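Local coordinates for protein choline dehydrogenase and related flavoproteins (Aspergillus oryzae, PDB 3Q9T) that oxidises formate as a flavoenzyme of the glucose-methanol-choline oxidoreductase family, carrying 8-formyl-FAD at its catalytic site, at residues 16-27 with 559-570. Sequence-based numbering, arbitrary orientation.
Sequences TAGNTVAGRLAE and YAVGEKCADMIK. With FAY ([(2R,3S,4R,5R)-5-(6-amino-9H-purin-9-yl)-3,4-dihydroxytetrahydrofuran-2-yl]methyl (2R,3S,4S)-5-(8-formyl-7-methyl-2,4-dioxo-3,4-dihydrobenzo[g]pteridin-10(2H)-yl)-2,3,4-trihydroxypentyl dihydrogen diphosphate), chain D.
Glu563 OE2 is held by two groups, Arg24 NH2 and the hydrogen-bonded Ser132 OG. Arg24 grips this carboxylate side-on, as its NE also reaches the syn lone pair of Glu563 OE1 at 2.7 Å. The guanidinium and carboxylate planes are turned 38° apart, so the pair is not flat. The Glu563 chain bends at chi2 (-80°), and its carboxylate ends beside the Arg24 guanidinium. Arg24 NH1 holds Glu27 OE2 at 2.7 Å in the guanidinium plane. Glu27 OE1 forms a salt bridge with Lys570 NZ at 2.9 Å, though the hydrogen bond in it is weak. The extended Lys570 chain runs past Leu25, and its NZ also makes a weak bond to Arg24 O.

Helix 16-25 is the first helix of the Rossmann-type FAD-binding fold, following strand 9-12. Segment 559-570 of helix 555-572 runs beside it at 33°, in roughly the same direction, with axes 8.0 Å apart at their closest. Gly562 CA lies 4.5 Å from Ala17 CA. Thr20 CG2 and Val21 CG2 lie against the Gly562 backbone. Further along, Ala566 CB rests on Arg24 CB, and Leu25 CD2 meets Ile569 CG2.

At the cofactor end, Thr16 CG2, anti to the backbone N, sits over one face of the Tyr559 ring. Thr16 OG1 lies beside that N, and both donate to FAY O2A. OG1 also accepts from FAY O3'. Ala17 N binds FAY O1P at 3.0 Å. These diphosphate oxygens, O2A and O1P, are thus hydrogen-bonded at the start of helix 16-25.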
loop_
_atom_site.group_PDB
_atom_site.type_symbol
_atom_site.label_atom_id
_atom_site.label_comp_id
_atom_site.label_asym_id
_atom_site.label_seq_id
_atom_site.Cartn_x
_atom_site.Cartn_y
_atom_site.Cartn_z
ATOM N N THR A 16 -19.864 17.887 -11.063
ATOM C CA THR A 16 -19.941 19.193 -10.432
ATOM C C THR A 16 -19.894 20.355 -11.410
ATOM O O THR A 16 -20.823 21.156 -11.466
ATOM C CB THR A 16 -18.809 19.356 -9.429
ATOM O OG1 THR A 16 -18.756 18.190 -8.610
ATOM C CG2 THR A 16 -19.014 20.592 -8.566
ATOM N N ALA A 17 -18.790 20.479 -12.142
ATOM C CA ALA A 17 -18.689 21.508 -13.173
ATOM C C ALA A 17 -19.582 21.158 -14.375
ATOM O O ALA A 17 -20.158 22.044 -15.034
ATOM C CB ALA A 17 -17.242 21.670 -13.619
ATOM N N GLY A 18 -19.699 19.863 -14.652
ATOM C CA GLY A 18 -20.468 19.403 -15.800
ATOM C C GLY A 18 -21.878 19.968 -15.755
ATOM O O GLY A 18 -22.281 20.723 -16.627
ATOM N N ASN A 19 -22.628 19.621 -14.718
ATOM C CA ASN A 19 -23.985 20.142 -14.583
ATOM C C ASN A 19 -24.077 21.659 -14.520
ATOM O O ASN A 19 -25.033 22.240 -15.018
ATOM C CB ASN A 19 -24.690 19.497 -13.390
ATOM C CG ASN A 19 -24.863 18.004 -13.575
ATOM O OD1 ASN A 19 -24.884 17.511 -14.716
ATOM N ND2 ASN A 19 -24.988 17.275 -12.469
ATOM N N THR A 20 -23.079 22.305 -13.924
ATOM C CA THR A 20 -23.065 23.759 -13.871
ATOM C C THR A 20 -23.073 24.332 -15.280
ATOM O O THR A 20 -23.884 25.213 -15.606
ATOM C CB THR A 20 -21.816 24.294 -13.128
ATOM O OG1 THR A 20 -21.782 23.755 -11.802
ATOM C CG2 THR A 20 -21.838 25.825 -13.062
ATOM N N VAL A 21 -22.165 23.830 -16.116
ATOM C CA VAL A 21 -22.060 24.308 -17.489
ATOM C C VAL A 21 -23.361 24.001 -18.229
ATOM O O VAL A 21 -23.953 24.880 -18.885
ATOM C CB VAL A 21 -20.843 23.696 -18.236
ATOM C CG1 VAL A 21 -20.907 24.009 -19.740
ATOM C CG2 VAL A 21 -19.533 24.204 -17.634
ATOM N N ALA A 22 -23.830 22.766 -18.085
ATOM C CA ALA A 22 -25.044 22.340 -18.780
ATOM C C ALA A 22 -26.268 23.182 -18.426
ATOM O O ALA A 22 -27.043 23.531 -19.305
ATOM C CB ALA A 22 -25.330 20.878 -18.522
ATOM N N GLY A 23 -26.448 23.475 -17.140
ATOM C CA GLY A 23 -27.631 24.179 -16.677
ATOM C C GLY A 23 -27.625 25.625 -17.133
ATOM O O GLY A 23 -28.660 26.194 -17.451
ATOM N N ARG A 24 -26.438 26.212 -17.186
ATOM C CA ARG A 24 -26.295 27.597 -17.597
ATOM C C ARG A 24 -26.524 27.737 -19.095
ATOM O O ARG A 24 -27.216 28.656 -19.550
ATOM C CB ARG A 24 -24.919 28.131 -17.211
ATOM C CG ARG A 24 -24.733 28.287 -15.705
ATOM C CD ARG A 24 -25.763 29.235 -15.093
ATOM N NE ARG A 24 -25.413 29.564 -13.710
ATOM C CZ ARG A 24 -26.232 30.135 -12.828
ATOM N NH1 ARG A 24 -27.466 30.476 -13.176
ATOM N NH2 ARG A 24 -25.803 30.379 -11.594
ATOM N N LEU A 25 -25.961 26.812 -19.866
ATOM C CA LEU A 25 -26.151 26.850 -21.306
ATOM C C LEU A 25 -27.627 26.650 -21.655
ATOM O O LEU A 25 -28.124 27.227 -22.627
ATOM C CB LEU A 25 -25.256 25.830 -22.015
ATOM C CG LEU A 25 -23.771 26.204 -22.077
ATOM C CD1 LEU A 25 -22.992 25.150 -22.823
ATOM C CD2 LEU A 25 -23.574 27.563 -22.732
ATOM N N ALA A 26 -28.327 25.872 -20.831
ATOM C CA ALA A 26 -29.750 25.609 -21.019
ATOM C C ALA A 26 -30.667 26.791 -20.660
ATOM O O ALA A 26 -31.873 26.725 -20.892
ATOM C CB ALA A 26 -30.169 24.364 -20.222
ATOM N N GLU A 27 -30.118 27.856 -20.080
ATOM C CA GLU A 27 -30.964 28.993 -19.692
ATOM C C GLU A 27 -31.661 29.661 -20.891
ATOM O O GLU A 27 -32.698 30.311 -20.731
ATOM C CB GLU A 27 -30.191 30.009 -18.849
ATOM C CG GLU A 27 -30.014 29.586 -17.400
ATOM C CD GLU A 27 -28.941 30.396 -16.673
ATOM O OE1 GLU A 27 -28.114 31.034 -17.353
ATOM O OE2 GLU A 27 -28.908 30.376 -15.422
ATOM N N TYR A 559 -17.117 24.780 -9.026
ATOM C CA TYR A 559 -18.310 25.447 -9.525
ATOM C C TYR A 559 -17.908 26.747 -10.210
ATOM O O TYR A 559 -18.391 27.052 -11.285
ATOM C CB TYR A 559 -19.289 25.748 -8.398
ATOM C CG TYR A 559 -20.154 24.581 -7.966
ATOM C CD1 TYR A 559 -21.270 24.209 -8.704
ATOM C CD2 TYR A 559 -19.872 23.871 -6.796
ATOM C CE1 TYR A 559 -22.074 23.147 -8.306
ATOM C CE2 TYR A 559 -20.685 22.814 -6.379
ATOM C CZ TYR A 559 -21.780 22.457 -7.142
ATOM O OH TYR A 559 -22.591 21.421 -6.739
ATOM N N ALA A 560 -17.015 27.516 -9.598
ATOM C CA ALA A 560 -16.551 28.757 -10.242
ATOM C C ALA A 560 -16.059 28.492 -11.668
ATOM O O ALA A 560 -16.356 29.260 -12.595
ATOM C CB ALA A 560 -15.447 29.416 -9.430
ATOM N N VAL A 561 -15.286 27.417 -11.831
ATOM C CA VAL A 561 -14.747 27.057 -13.135
ATOM C C VAL A 561 -15.871 26.798 -14.150
ATOM O O VAL A 561 -15.814 27.264 -15.294
ATOM C CB VAL A 561 -13.806 25.834 -13.052
ATOM C CG1 VAL A 561 -13.721 25.145 -14.405
ATOM C CG2 VAL A 561 -12.402 26.264 -12.551
ATOM N N GLY A 562 -16.892 26.067 -13.714
ATOM C CA GLY A 562 -18.044 25.792 -14.544
ATOM C C GLY A 562 -18.820 27.045 -14.913
ATOM O O GLY A 562 -19.278 27.171 -16.046
ATOM N N GLU A 563 -18.964 27.978 -13.970
ATOM C CA GLU A 563 -19.747 29.183 -14.213
ATOM C C GLU A 563 -19.027 30.033 -15.253
ATOM O O GLU A 563 -19.644 30.525 -16.198
ATOM C CB GLU A 563 -19.971 29.982 -12.919
ATOM C CG GLU A 563 -20.817 29.300 -11.859
ATOM C CD GLU A 563 -22.315 29.385 -12.112
ATOM O OE1 GLU A 563 -22.734 29.715 -13.240
ATOM O OE2 GLU A 563 -23.087 29.123 -11.166
ATOM N N LYS A 564 -17.716 30.178 -15.096
ATOM C CA LYS A 564 -16.933 30.961 -16.040
ATOM C C LYS A 564 -16.951 30.297 -17.410
ATOM O O LYS A 564 -17.158 30.955 -18.425
ATOM C CB LYS A 564 -15.500 31.170 -15.544
ATOM C CG LYS A 564 -14.617 32.011 -16.494
ATOM C CD LYS A 564 -13.295 32.418 -15.828
ATOM C CE LYS A 564 -12.406 33.248 -16.746
ATOM N NZ LYS A 564 -13.160 34.347 -17.421
ATOM N N CYS A 565 -16.754 28.987 -17.443
ATOM C CA CYS A 565 -16.777 28.273 -18.710
ATOM C C CYS A 565 -18.042 28.573 -19.504
ATOM O O CYS A 565 -17.977 28.882 -20.691
ATOM C CB CYS A 565 -16.680 26.762 -18.495
ATOM S SG CYS A 565 -16.586 25.867 -20.058
ATOM N N ALA A 566 -19.189 28.454 -18.846
ATOM C CA ALA A 566 -20.477 28.723 -19.475
ATOM C C ALA A 566 -20.549 30.176 -19.994
ATOM O O ALA A 566 -20.949 30.422 -21.136
ATOM C CB ALA A 566 -21.620 28.426 -18.486
ATOM N N ASP A 567 -20.143 31.129 -19.162
ATOM C CA ASP A 567 -20.085 32.524 -19.592
ATOM C C ASP A 567 -19.258 32.673 -20.865
ATOM O O ASP A 567 -19.717 33.283 -21.828
ATOM C CB ASP A 567 -19.538 33.437 -18.488
ATOM C CG ASP A 567 -20.644 34.177 -17.729
ATOM O OD1 ASP A 567 -21.830 33.804 -17.894
ATOM O OD2 ASP A 567 -20.322 35.119 -16.953
ATOM N N MET A 568 -18.052 32.100 -20.881
ATOM C CA MET A 568 -17.160 32.212 -22.046
ATOM C C MET A 568 -17.733 31.553 -23.314
ATOM O O MET A 568 -17.529 32.057 -24.425
ATOM C CB MET A 568 -15.764 31.683 -21.721
ATOM C CG MET A 568 -15.079 32.432 -20.551
ATOM S SD MET A 568 -13.329 32.020 -20.351
ATOM C CE MET A 568 -13.475 30.290 -19.878
ATOM N N ILE A 569 -18.459 30.446 -23.149
ATOM C CA ILE A 569 -19.118 29.797 -24.284
ATOM C C ILE A 569 -20.248 30.691 -24.822
ATOM O O ILE A 569 -20.403 30.856 -26.031
ATOM C CB ILE A 569 -19.656 28.400 -23.918
ATOM C CG1 ILE A 569 -18.498 27.417 -23.738
ATOM C CG2 ILE A 569 -20.608 27.864 -24.997
ATOM C CD1 ILE A 569 -18.931 26.081 -23.179
ATOM N N LYS A 570 -21.023 31.282 -23.921
ATOM C CA LYS A 570 -22.120 32.158 -24.327
ATOM C C LYS A 570 -21.607 33.371 -25.082
ATOM O O LYS A 570 -22.231 33.810 -26.044
ATOM C CB LYS A 570 -22.943 32.615 -23.128
ATOM C CG LYS A 570 -23.789 31.517 -22.497
ATOM C CD LYS A 570 -24.704 32.088 -21.410
ATOM C CE LYS A 570 -25.412 30.978 -20.650
ATOM N NZ LYS A 570 -26.235 31.510 -19.528
HETATM P P FAY D . -15.580 17.763 -10.857
HETATM N N1 FAY D . -14.663 19.784 -1.787
HETATM C C2 FAY D . -15.210 20.757 -0.954
HETATM O O2 FAY D . -15.258 21.925 -1.321
HETATM N N3 FAY D . -16.102 20.385 0.030
HETATM C C4 FAY D . -16.009 19.122 0.559
HETATM O O4 FAY D . -16.185 19.000 1.786
HETATM N N5 FAY D . -15.359 16.849 0.232
HETATM C C6 FAY D . -15.251 14.548 -0.230
HETATM C C7 FAY D . -15.091 13.491 -1.109
HETATM C C8 FAY D . -14.771 13.750 -2.445
HETATM O O8 FAY D . -14.717 12.822 -4.596
HETATM C C9 FAY D . -14.739 15.074 -2.903
HETATM P PA FAY D . -16.822 15.230 -10.643
HETATM C "C1'" FAY D . -14.346 17.818 -3.882
HETATM C C10 FAY D . -14.749 18.455 -1.443
HETATM N N10 FAY D . -14.579 17.462 -2.412
HETATM N N1A FAY D . -18.026 7.861 -18.633
HETATM O O1A FAY D . -16.315 13.935 -10.102
HETATM C C1B FAY D . -18.531 11.225 -14.633
HETATM O O1P FAY D . -16.693 18.378 -11.671
HETATM C "C2'" FAY D . -15.672 18.110 -4.622
HETATM O "O2'" FAY D . -16.575 17.127 -4.260
HETATM C C2A FAY D . -19.158 8.557 -18.254
HETATM O O2A FAY D . -17.745 15.959 -9.714
HETATM C C2B FAY D . -18.513 10.898 -13.150
HETATM O O2B FAY D . -19.426 9.877 -12.791
HETATM O O2P FAY D . -14.222 18.240 -11.340
HETATM C "C3'" FAY D . -15.740 18.318 -6.171
HETATM O "O3'" FAY D . -16.866 17.733 -6.821
HETATM N N3A FAY D . -19.126 9.411 -17.163
HETATM C C3B FAY D . -18.915 12.227 -12.548
HETATM O O3B FAY D . -20.317 12.332 -12.590
HETATM O O3P FAY D . -15.592 16.162 -11.039
HETATM C "C4'" FAY D . -14.514 17.895 -6.940
HETATM O "O4'" FAY D . -13.410 18.495 -6.268
HETATM C C4A FAY D . -17.971 9.568 -16.467
HETATM C C4B FAY D . -18.369 13.242 -13.522
HETATM O O4B FAY D . -18.039 12.539 -14.708
HETATM C C4X FAY D . -15.316 18.154 -0.191
HETATM C "C5'" FAY D . -14.609 18.341 -8.420
HETATM O "O5'" FAY D . -15.734 17.995 -9.241
HETATM C C5A FAY D . -16.818 8.883 -16.841
HETATM C C5B FAY D . -17.160 13.959 -12.954
HETATM O O5B FAY D . -17.620 14.908 -12.024
HETATM C C5X FAY D . -15.000 15.852 -0.648
HETATM C C6A FAY D . -16.843 8.015 -17.930
HETATM N N6A FAY D . -15.763 7.280 -18.229
HETATM N N7A FAY D . -15.833 9.231 -15.987
HETATM C C7M FAY D . -15.083 12.091 -0.543
HETATM C C8A FAY D . -16.317 10.120 -15.094
HETATM C C8M FAY D . -14.989 12.663 -3.427
HETATM C C9A FAY D . -14.802 16.140 -2.009
HETATM N N9A FAY D . -17.635 10.331 -15.376
#